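Local atomic coordinates of Endonuclease/exonuclease/phosphatase (Beutenbergia cavernae DSM 12333, PDB entry 4RUW), a protein that belongs to the endonuclease/exonuclease/phosphatase family, pairs a DNase I-like fold with an Ig-like domain, and carries a bound zinc ion. Residues D100-S106 with H137-P143; W127-V133 with K176-L182; L94-R99 with Q110-L114. One frame throughout, in Å; residues are numbered along the deposited sequence. Where two conformers were deposited one is given.

Overall arrangement
All three contacts lie in the DNase I-like sandwich, and two of them hold ligands of its zinc ion. Interaction 1 brings D100 and H137 to the metal, and interaction 3 supplies H98 from the end of strand 91-98; H107, between D100 and H137 in the chain, completes the four. The centres of these two contacts are about 15 Å apart. Interaction 2 stands to one side, its centre about 12 Å from that of interaction 3 and about 18 Å from that of interaction 1, and joins the two sheets. F128 links it to interaction 3: its ring makes a cation-pi contact with R99 and packs on P111, while its side chain stays about 9 Å from the zinc.

Interaction 1: D100-S106 with H137-P143; sequences DAPGPGS and HEGAVLP. With ZN (zinc ion), chain B.
A four-ligand zinc site ties these two loops together, with D100 and H137, one from each loop, both bound to the metal; H98 and H107 are the other ligands. The zinc is held by D100 OD2 at 1.9 Å and by H137 NE2 at 2.0 Å, and the carboxylate stands almost upright against the imidazole, their planes 84° apart. Second-shell bonds fix both groups. D100 OD1 takes the backbone N-H of S146, and H137 ND1 is paired with the carbonyl of L135, which settles the rotation of the ring and leaves NE2 for the metal. At the ring's edge, near its plane, G105 O lies 3.2 Å from H137 CD2. One face is covered by L142, whose CD2 methyl sits 3.6 Å above the ring centre while also meeting the backbone of S106. The other methyl, CD1, rests on G103 and P104; CG lies anti to the backbone N (chi1 178°), which sends both methyls toward the 100-106 loop. E138, extended beyond CG, lays its carboxylate against the backbone of G105, inside the type II turn from G103 to S106. Farther from the metal, water joins the loops: one molecule bridges A101 O and P143 O, and a second links P102 O to the same P143 carbonyl, which thus accepts from both. S106 OG also donates to A101 O at 2.7 Å, from 48° out of the carbonyl plane.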
loop_
_atom_site.group_PDB
_atom_site.type_symbol
_atom_site.label_atom_id
_atom_site.label_comp_id
_atom_site.label_asym_id
_atom_site.label_seq_id
_atom_site.Cartn_x
_atom_site.Cartn_y
_atom_site.Cartn_z
ATOM N N ASP A 100 10.366 -5.680 23.707
ATOM C CA ASP A 100 11.607 -5.301 24.386
ATOM C C ASP A 100 11.740 -5.962 25.747
ATOM O O ASP A 100 10.765 -6.047 26.493
ATOM C CB ASP A 100 11.653 -3.797 24.667
ATOM C CG ASP A 100 11.610 -2.935 23.428
ATOM O OD1 ASP A 100 11.975 -3.387 22.310
ATOM O OD2 ASP A 100 11.211 -1.758 23.589
ATOM N N ALA A 101 12.958 -6.375 26.084
ATOM C CA ALA A 101 13.312 -6.752 27.447
ATOM C C ALA A 101 13.327 -5.483 28.318
ATOM O O ALA A 101 13.340 -4.375 27.791
ATOM C CB ALA A 101 14.686 -7.426 27.446
ATOM N N PRO A 102 13.323 -5.634 29.655
ATOM C CA PRO A 102 13.376 -4.447 30.518
ATOM C C PRO A 102 14.671 -3.655 30.371
ATOM O O PRO A 102 15.714 -4.231 30.054
ATOM C CB PRO A 102 13.286 -5.036 31.930
ATOM C CG PRO A 102 12.584 -6.319 31.753
ATOM C CD PRO A 102 13.058 -6.858 30.429
ATOM N N GLY A 103 14.598 -2.350 30.603
ATOM C CA GLY A 103 15.752 -1.478 30.515
ATOM C C GLY A 103 15.311 -0.052 30.259
ATOM O O GLY A 103 14.125 0.196 30.040
ATOM N N PRO A 104 16.257 0.892 30.276
ATOM C CA PRO A 104 15.913 2.306 30.082
ATOM C C PRO A 104 15.208 2.548 28.751
ATOM O O PRO A 104 15.773 2.300 27.684
ATOM C CB PRO A 104 17.271 3.022 30.134
ATOM C CG PRO A 104 18.303 1.951 29.991
ATOM C CD PRO A 104 17.697 0.694 30.523
ATOM N N GLY A 105 13.962 2.996 28.827
ATOM C CA GLY A 105 13.191 3.307 27.639
ATOM C C GLY A 105 12.467 2.133 27.017
ATOM O O GLY A 105 11.844 2.283 25.969
ATOM N N SER A 106 12.531 0.970 27.656
ATOM C CA SER A 106 11.877 -0.223 27.112
ATOM C C SER A 106 10.379 -0.021 26.897
ATOM O O SER A 106 9.736 0.681 27.673
ATOM C CB SER A 106 12.111 -1.419 28.032
ATOM O OG SER A 106 11.350 -2.540 27.621
ATOM N N HIS A 137 17.299 3.362 22.319
ATOM C CA HIS A 137 16.179 3.847 23.113
ATOM C C HIS A 137 16.755 4.902 24.045
ATOM O O HIS A 137 17.682 4.614 24.796
ATOM C CB HIS A 137 15.591 2.721 23.966
ATOM C CG HIS A 137 14.726 1.756 23.214
ATOM N ND1 HIS A 137 15.217 0.910 22.236
ATOM C CD2 HIS A 137 13.404 1.475 23.319
ATOM C CE1 HIS A 137 14.230 0.164 21.771
ATOM N NE2 HIS A 137 13.114 0.489 22.405
ATOM N N GLU A 138 16.239 6.104 23.984
ATOM C CA GLU A 138 16.690 7.188 24.866
ATOM C C GLU A 138 18.203 7.433 24.702
ATOM O O GLU A 138 18.897 7.653 25.650
ATOM C CB GLU A 138 16.291 6.904 26.324
ATOM C CG GLU A 138 14.797 7.023 26.638
ATOM C CD GLU A 138 14.412 6.642 28.066
ATOM O OE1 GLU A 138 13.247 6.779 28.424
ATOM O OE2 GLU A 138 15.253 6.173 28.836
ATOM N N GLY A 139 18.680 7.416 23.471
ATOM C CA GLY A 139 20.051 7.797 23.180
ATOM C C GLY A 139 21.095 6.711 23.358
ATOM O O GLY A 139 22.296 6.979 23.285
ATOM N N ALA A 140 20.650 5.482 23.590
ATOM C CA ALA A 140 21.574 4.365 23.740
ATOM C C ALA A 140 20.938 3.060 23.290
ATOM O O ALA A 140 19.735 2.859 23.452
ATOM C CB ALA A 140 22.047 4.254 25.181
ATOM N N VAL A 141 21.753 2.176 22.723
ATOM C CA VAL A 141 21.293 0.849 22.331
ATOM C C VAL A 141 20.716 0.133 23.543
ATOM O O VAL A 141 21.349 0.075 24.597
ATOM C CB VAL A 141 22.444 0.013 21.726
ATOM C CG1 VAL A 141 22.057 -1.456 21.612
ATOM C CG2 VAL A 141 22.845 0.573 20.371
ATOM N N LEU A 142 19.501 -0.384 23.395
ATOM C CA LEU A 142 18.851 -1.125 24.464
ATOM C C LEU A 142 18.969 -2.611 24.178
ATOM O O LEU A 142 18.338 -3.119 23.253
ATOM C CB LEU A 142 17.380 -0.720 24.580
ATOM C CG LEU A 142 16.553 -1.465 25.629
ATOM C CD1 LEU A 142 17.135 -1.264 27.026
ATOM C CD2 LEU A 142 15.085 -1.034 25.574
ATOM N N PRO A 143 19.804 -3.314 24.955
ATOM C CA PRO A 143 19.947 -4.761 24.763
ATOM C C PRO A 143 18.613 -5.479 24.921
ATOM O O PRO A 143 17.820 -5.130 25.795
ATOM C CB PRO A 143 20.917 -5.162 25.879
ATOM C CG PRO A 143 21.697 -3.917 26.156
ATOM C CD PRO A 143 20.713 -2.801 25.996
HETATM ZN ZN ZN B . 11.314 -0.371 22.277
HETATM O O HOH W 1 14.969 -4.278 25.585
HETATM O O HOH W 2 17.971 -4.294 28.426
HETATM O O HOH W 3 18.197 2.674 26.465
#

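Interaction 2: W127-V133 with K176-L182; sequences WFGLTEV and KLRRSLL
S180 and L130 make the direct bond near the middle of this strand pair: S180 OG donates to L130 O over 2.8 Å, coming from above the carbonyl plane. With chi1 at 69°, the hydroxyl sits between its own N and C, turned to the opposing strand. Water is the other main link between the backbones. One molecule donates to both S180 OG and G129 O; another joins T131 O to R179 O; a third runs from V133 N to L177 O. T131 OG1 is bonded to N147 ND2 and gives its proton to a water that in turn donates to R178 O and E132 OE1. At the K176 end of the pair the charges gather. The K176 side chain crosses that of E132 at about a right angle, and its NZ makes a hydrogen-bonded salt bridge to the anti lone pair of OE2 at 3.0 Å; V133 O receives NZ at 2.8 Å, nearly along the C=O axis, and D134 O adds a weak third acceptor. R178 runs beside E132, but its NH1 is 3.6 Å from E132 OE2, with the oxygen well out of the guanidinium plane, so this long salt bridge is one of charge alone. The N-H bonds go elsewhere: NH1 to a water shared with E132 OE1, and NH2 to E172. At the far end L182 CD1 meets W127 CD1 at 3.6 Å. T131 and E132 form a classic beta bulge with N147 of neighbouring strand 146-153. The antiparallel pair itself (176°, axes 5.6 Å apart), linked largely through water, is where the edges of the two sheets of the DNase I-like sandwich meet.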
loop_
_atom_site.group_PDB
_atom_site.type_symbol
_atom_site.label_atom_id
_atom_site.label_comp_id
_atom_site.label_asym_id
_atom_site.label_seq_id
_atom_site.Cartn_x
_atom_site.Cartn_y
_atom_site.Cartn_z
ATOM N N TRP A 127 0.439 -12.329 14.768
ATOM C CA TRP A 127 1.785 -12.753 14.422
ATOM C C TRP A 127 2.727 -11.560 14.428
ATOM O O TRP A 127 2.417 -10.516 13.861
ATOM C CB TRP A 127 1.825 -13.425 13.046
ATOM C CG TRP A 127 3.028 -14.293 12.914
ATOM C CD1 TRP A 127 4.302 -13.894 12.634
ATOM C CD2 TRP A 127 3.086 -15.708 13.120
ATOM N NE1 TRP A 127 5.145 -14.976 12.636
ATOM C CE2 TRP A 127 4.423 -16.104 12.929
ATOM C CE3 TRP A 127 2.132 -16.680 13.436
ATOM C CZ2 TRP A 127 4.834 -17.433 13.043
ATOM C CZ3 TRP A 127 2.540 -17.997 13.553
ATOM C CH2 TRP A 127 3.878 -18.363 13.355
ATOM N N PHE A 128 3.882 -11.729 15.062
ATOM C CA PHE A 128 4.920 -10.706 15.119
ATOM C C PHE A 128 6.060 -11.120 14.190
ATOM O O PHE A 128 6.627 -12.214 14.332
ATOM C CB PHE A 128 5.424 -10.602 16.562
ATOM C CG PHE A 128 6.602 -9.677 16.767
ATOM C CD1 PHE A 128 6.408 -8.329 17.019
ATOM C CD2 PHE A 128 7.904 -10.166 16.775
ATOM C CE1 PHE A 128 7.483 -7.484 17.263
ATOM C CE2 PHE A 128 8.985 -9.320 17.011
ATOM C CZ PHE A 128 8.773 -7.982 17.255
ATOM N N GLY A 129 6.391 -10.257 13.234
ATOM C CA GLY A 129 7.467 -10.523 12.297
ATOM C C GLY A 129 8.635 -9.602 12.581
ATOM O O GLY A 129 8.582 -8.414 12.272
ATOM N N LEU A 130 9.683 -10.152 13.178
ATOM C CA LEU A 130 10.850 -9.384 13.574
ATOM C C LEU A 130 11.482 -8.625 12.410
ATOM O O LEU A 130 11.686 -9.195 11.337
ATOM C CB LEU A 130 11.876 -10.349 14.159
ATOM C CG LEU A 130 13.214 -9.771 14.594
ATOM C CD1 LEU A 130 13.031 -8.858 15.780
ATOM C CD2 LEU A 130 14.182 -10.905 14.915
ATOM N N THR A 131 11.814 -7.354 12.635
ATOM C CA THR A 131 12.544 -6.565 11.644
ATOM C C THR A 131 13.947 -6.155 12.099
ATOM O O THR A 131 14.833 -5.964 11.267
ATOM C CB THR A 131 11.795 -5.266 11.229
ATOM O OG1 THR A 131 11.909 -4.286 12.265
ATOM C CG2 THR A 131 10.331 -5.532 10.939
ATOM N N GLU A 132 14.148 -5.991 13.404
ATOM C CA GLU A 132 15.387 -5.406 13.899
ATOM C C GLU A 132 15.537 -5.695 15.381
ATOM O O GLU A 132 14.546 -5.705 16.105
ATOM C CB GLU A 132 15.372 -3.887 13.682
ATOM C CG GLU A 132 16.698 -3.219 14.030
ATOM C CD GLU A 132 16.744 -1.738 13.716
ATOM O OE1 GLU A 132 15.826 -1.230 13.032
ATOM O OE2 GLU A 132 17.720 -1.087 14.147
ATOM N N VAL A 133 16.768 -5.915 15.837
ATOM C CA VAL A 133 17.038 -6.046 17.268
ATOM C C VAL A 133 17.999 -4.972 17.745
ATOM O O VAL A 133 18.684 -4.340 16.940
ATOM C CB VAL A 133 17.610 -7.432 17.632
ATOM C CG1 VAL A 133 16.618 -8.519 17.257
ATOM C CG2 VAL A 133 18.954 -7.657 16.954
ATOM N N LYS A 176 23.614 -4.300 9.978
ATOM C CA LYS A 176 22.535 -5.039 10.607
ATOM C C LYS A 176 21.217 -5.007 9.797
ATOM O O LYS A 176 20.978 -4.117 9.094
ATOM C CB LYS A 176 22.254 -4.534 12.036
ATOM C CG LYS A 176 21.545 -3.234 12.045
ATOM C CD LYS A 176 21.397 -2.545 13.394
ATOM C CE LYS A 176 20.508 -3.286 14.340
ATOM N NZ LYS A 176 20.103 -2.398 15.452
ATOM N N LEU A 177 20.414 -5.999 9.999
ATOM C CA LEU A 177 19.105 -6.000 9.379
ATOM C C LEU A 177 18.165 -5.054 10.123
ATOM O O LEU A 177 18.193 -4.972 11.354
ATOM C CB LEU A 177 18.561 -7.417 9.316
ATOM C CG LEU A 177 19.322 -8.247 8.281
ATOM C CD1 LEU A 177 19.044 -9.729 8.460
ATOM C CD2 LEU A 177 18.963 -7.787 6.874
ATOM N N ARG A 178 17.361 -4.319 9.358
ATOM C CA ARG A 178 16.467 -3.307 9.910
ATOM C C ARG A 178 15.019 -3.446 9.452
ATOM O O ARG A 178 14.112 -2.983 10.151
ATOM C CB ARG A 178 16.952 -1.903 9.550
ATOM C CG ARG A 178 18.348 -1.590 10.044
ATOM C CD ARG A 178 18.834 -0.245 9.532
ATOM N NE ARG A 178 20.231 -0.030 9.897
ATOM C CZ ARG A 178 20.639 0.525 11.035
ATOM N NH1 ARG A 178 19.754 0.941 11.932
ATOM N NH2 ARG A 178 21.937 0.659 11.276
ATOM N N ARG A 179 14.796 -4.046 8.282
ATOM C CA ARG A 179 13.460 -4.097 7.683
ATOM C C ARG A 179 13.158 -5.528 7.272
ATOM O O ARG A 179 14.072 -6.287 6.914
ATOM C CB ARG A 179 13.394 -3.204 6.439
ATOM C CG ARG A 179 13.814 -1.758 6.677
ATOM C CD ARG A 179 12.941 -1.049 7.687
ATOM N NE ARG A 179 13.428 0.308 7.907
ATOM C CZ ARG A 179 12.812 1.213 8.656
ATOM N NH1 ARG A 179 11.674 0.900 9.257
ATOM N NH2 ARG A 179 13.330 2.429 8.788
ATOM N N SER A 180 11.887 -5.913 7.301
ATOM C CA SER A 180 11.506 -7.232 6.803
ATOM C C SER A 180 10.068 -7.254 6.321
ATOM O O SER A 180 9.297 -6.317 6.569
ATOM C CB SER A 180 11.716 -8.309 7.872
ATOM O OG SER A 180 10.790 -8.156 8.935
ATOM N N LEU A 181 9.724 -8.333 5.628
ATOM C CA LEU A 181 8.380 -8.595 5.145
ATOM C C LEU A 181 7.803 -9.762 5.932
ATOM O O LEU A 181 8.476 -10.782 6.107
ATOM C CB LEU A 181 8.448 -8.966 3.667
ATOM C CG LEU A 181 7.204 -9.596 3.053
ATOM C CD1 LEU A 181 6.080 -8.592 2.953
ATOM C CD2 LEU A 181 7.527 -10.193 1.696
ATOM N N LEU A 182 6.573 -9.601 6.422
ATOM C CA LEU A 182 5.847 -10.670 7.098
ATOM C C LEU A 182 4.690 -11.111 6.210
ATOM O O LEU A 182 3.893 -10.288 5.773
ATOM C CB LEU A 182 5.303 -10.179 8.439
ATOM C CG LEU A 182 4.308 -11.103 9.144
ATOM C CD1 LEU A 182 4.941 -12.461 9.442
ATOM C CD2 LEU A 182 3.777 -10.449 10.409
HETATM O O HOH W 4 8.022 -8.185 9.407
HETATM O O HOH W 5 12.917 -1.634 12.142
HETATM O O HOH W 6 15.148 -7.635 9.169
HETATM O O HOH W 7 16.812 0.937 11.828
HETATM O O HOH W 8 18.682 -6.448 13.605
#

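Interaction 3: L94-R99 with Q110-L114; sequences LNEVHR and QPARL. With ZN (zinc ion), chain B.
L94 and L114 reach toward each other tip to tip, their CD1 methyls 4.0 Å apart, at the centre of a small apolar cluster. Next to them V97 contributes a single branch: CG1, anti to its own N (chi1 -175°), touches Q110 CB, P111 CD and L114 CD1, and the V97 side chain and the P111 ring slide past each other in opposite directions. I84 of helix 77-87 and V150 of strand 146-153 extend this apolar layer. The contact is the packing of helix 110-118 against strand 91-98 in one sheet of the DNase I-like sandwich, at a point where the strand turns a corner at E96 and then runs on to the zinc site. P111 CD also presses on the backbone, 3.2 Å from H98 O. Around H98 the contact becomes polar, and Q110 grips its backbone at two points. The N-H of H98 is taken by Q110 OE1 at 2.9 Å, almost straight at 168° and on a lone pair in the carbonyl plane. In return, Q110 N, in the first turn of the helix, donates to H98 O at 3.1 Å with a more bent angle of 142°. The amide's rotation is fixed from its other end as well, since NE2 bonds to T65 O and E77 OE2. The H98 ring itself leads away from the helix and binds the zinc through ND1 at 2.0 Å.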
loop_
_atom_site.group_PDB
_atom_site.type_symbol
_atom_site.label_atom_id
_atom_site.label_comp_id
_atom_site.label_asym_id
_atom_site.label_seq_id
_atom_site.Cartn_x
_atom_site.Cartn_y
_atom_site.Cartn_z
ATOM N N LEU A 94 0.180 -3.752 11.528
ATOM C CA LEU A 94 0.784 -2.719 12.360
ATOM C C LEU A 94 2.287 -2.647 12.121
ATOM O O LEU A 94 2.965 -3.678 12.043
ATOM C CB LEU A 94 0.532 -3.001 13.837
ATOM C CG LEU A 94 -0.932 -3.135 14.250
ATOM C CD1 LEU A 94 -1.044 -3.513 15.727
ATOM C CD2 LEU A 94 -1.718 -1.865 13.953
ATOM N N ASN A 95 2.799 -1.426 11.994
ATOM C CA ASN A 95 4.237 -1.177 11.946
ATOM C C ASN A 95 4.694 -0.520 13.243
ATOM O O ASN A 95 3.884 0.124 13.938
ATOM C CB ASN A 95 4.611 -0.243 10.782
ATOM C CG ASN A 95 4.099 -0.721 9.427
ATOM O OD1 ASN A 95 3.581 0.076 8.652
ATOM N ND2 ASN A 95 4.284 -2.000 9.117
ATOM N N GLU A 96 5.978 -0.663 13.560
ATOM C CA GLU A 96 6.584 -0.047 14.739
ATOM C C GLU A 96 5.982 -0.574 16.038
ATOM O O GLU A 96 5.579 0.188 16.916
ATOM C CB GLU A 96 6.509 1.477 14.668
ATOM C CG GLU A 96 7.382 2.074 13.581
ATOM C CD GLU A 96 8.853 1.776 13.802
ATOM O OE1 GLU A 96 9.404 2.235 14.825
ATOM O OE2 GLU A 96 9.456 1.075 12.961
ATOM N N VAL A 97 5.949 -1.897 16.151
ATOM C CA VAL A 97 5.529 -2.567 17.360
ATOM C C VAL A 97 6.777 -3.192 17.976
ATOM O O VAL A 97 7.459 -3.983 17.321
ATOM C CB VAL A 97 4.484 -3.678 17.056
ATOM C CG1 VAL A 97 3.978 -4.286 18.355
ATOM C CG2 VAL A 97 3.333 -3.146 16.213
ATOM N N HIS A 98 7.098 -2.813 19.212
ATOM C CA HIS A 98 8.307 -3.326 19.855
ATOM C C HIS A 98 8.027 -4.515 20.754
ATOM O O HIS A 98 6.941 -4.655 21.326
ATOM C CB HIS A 98 9.042 -2.245 20.659
ATOM C CG HIS A 98 9.881 -1.341 19.808
ATOM N ND1 HIS A 98 10.885 -0.555 20.345
ATOM C CD2 HIS A 98 9.861 -1.110 18.478
ATOM C CE1 HIS A 98 11.452 0.125 19.346
ATOM N NE2 HIS A 98 10.851 -0.190 18.221
ATOM N N ARG A 99 9.025 -5.379 20.868
ATOM C CA ARG A 99 9.000 -6.428 21.859
ATOM C C ARG A 99 10.350 -6.355 22.558
ATOM O O ARG A 99 11.360 -6.853 22.049
ATOM C CB ARG A 99 8.755 -7.786 21.203
ATOM C CG ARG A 99 8.665 -8.929 22.196
ATOM C CD ARG A 99 7.766 -10.039 21.694
ATOM N NE ARG A 99 8.389 -10.847 20.652
ATOM C CZ ARG A 99 7.758 -11.811 19.987
ATOM N NH1 ARG A 99 6.484 -12.074 20.246
ATOM N NH2 ARG A 99 8.391 -12.508 19.057
ATOM N N GLN A 110 4.925 -5.378 23.518
ATOM C CA GLN A 110 3.750 -4.733 22.931
ATOM C C GLN A 110 2.794 -5.689 22.207
ATOM O O GLN A 110 1.583 -5.515 22.311
ATOM C CB GLN A 110 4.138 -3.542 22.051
ATOM C CG GLN A 110 5.018 -2.544 22.779
ATOM C CD GLN A 110 5.071 -1.214 22.074
ATOM O OE1 GLN A 110 5.563 -1.109 20.950
ATOM N NE2 GLN A 110 4.562 -0.180 22.733
ATOM N N PRO A 111 3.317 -6.697 21.480
ATOM C CA PRO A 111 2.357 -7.616 20.855
ATOM C C PRO A 111 1.473 -8.319 21.891
ATOM O O PRO A 111 0.272 -8.466 21.665
ATOM C CB PRO A 111 3.258 -8.624 20.129
ATOM C CG PRO A 111 4.504 -7.863 19.848
ATOM C CD PRO A 111 4.697 -6.979 21.038
ATOM N N ALA A 112 2.046 -8.723 23.020
ATOM C CA ALA A 112 1.259 -9.391 24.047
ATOM C C ALA A 112 0.239 -8.434 24.654
ATOM O O ALA A 112 -0.896 -8.819 24.939
ATOM C CB ALA A 112 2.160 -9.963 25.118
ATOM N N ARG A 113 0.633 -7.181 24.851
ATOM C CA ARG A 113 -0.275 -6.206 25.435
ATOM C C ARG A 113 -1.432 -5.878 24.481
ATOM O O ARG A 113 -2.593 -5.799 24.891
ATOM C CB ARG A 113 0.496 -4.949 25.842
ATOM C CG ARG A 113 -0.362 -3.847 26.436
ATOM C CD ARG A 113 -1.189 -4.317 27.619
ATOM N NE ARG A 113 -1.823 -3.170 28.263
ATOM C CZ ARG A 113 -2.953 -3.217 28.961
ATOM N NH1 ARG A 113 -3.595 -4.366 29.126
ATOM N NH2 ARG A 113 -3.440 -2.102 29.483
ATOM N N LEU A 114 -1.117 -5.695 23.202
ATOM C CA LEU A 114 -2.159 -5.437 22.216
ATOM C C LEU A 114 -3.114 -6.628 22.100
ATOM O O LEU A 114 -4.326 -6.455 22.018
ATOM C CB LEU A 114 -1.560 -5.062 20.860
ATOM C CG LEU A 114 -0.882 -3.696 20.808
ATOM C CD1 LEU A 114 0.009 -3.601 19.578
ATOM C CD2 LEU A 114 -1.951 -2.596 20.810
HETATM ZN ZN ZN B . 11.314 -0.371 22.277
#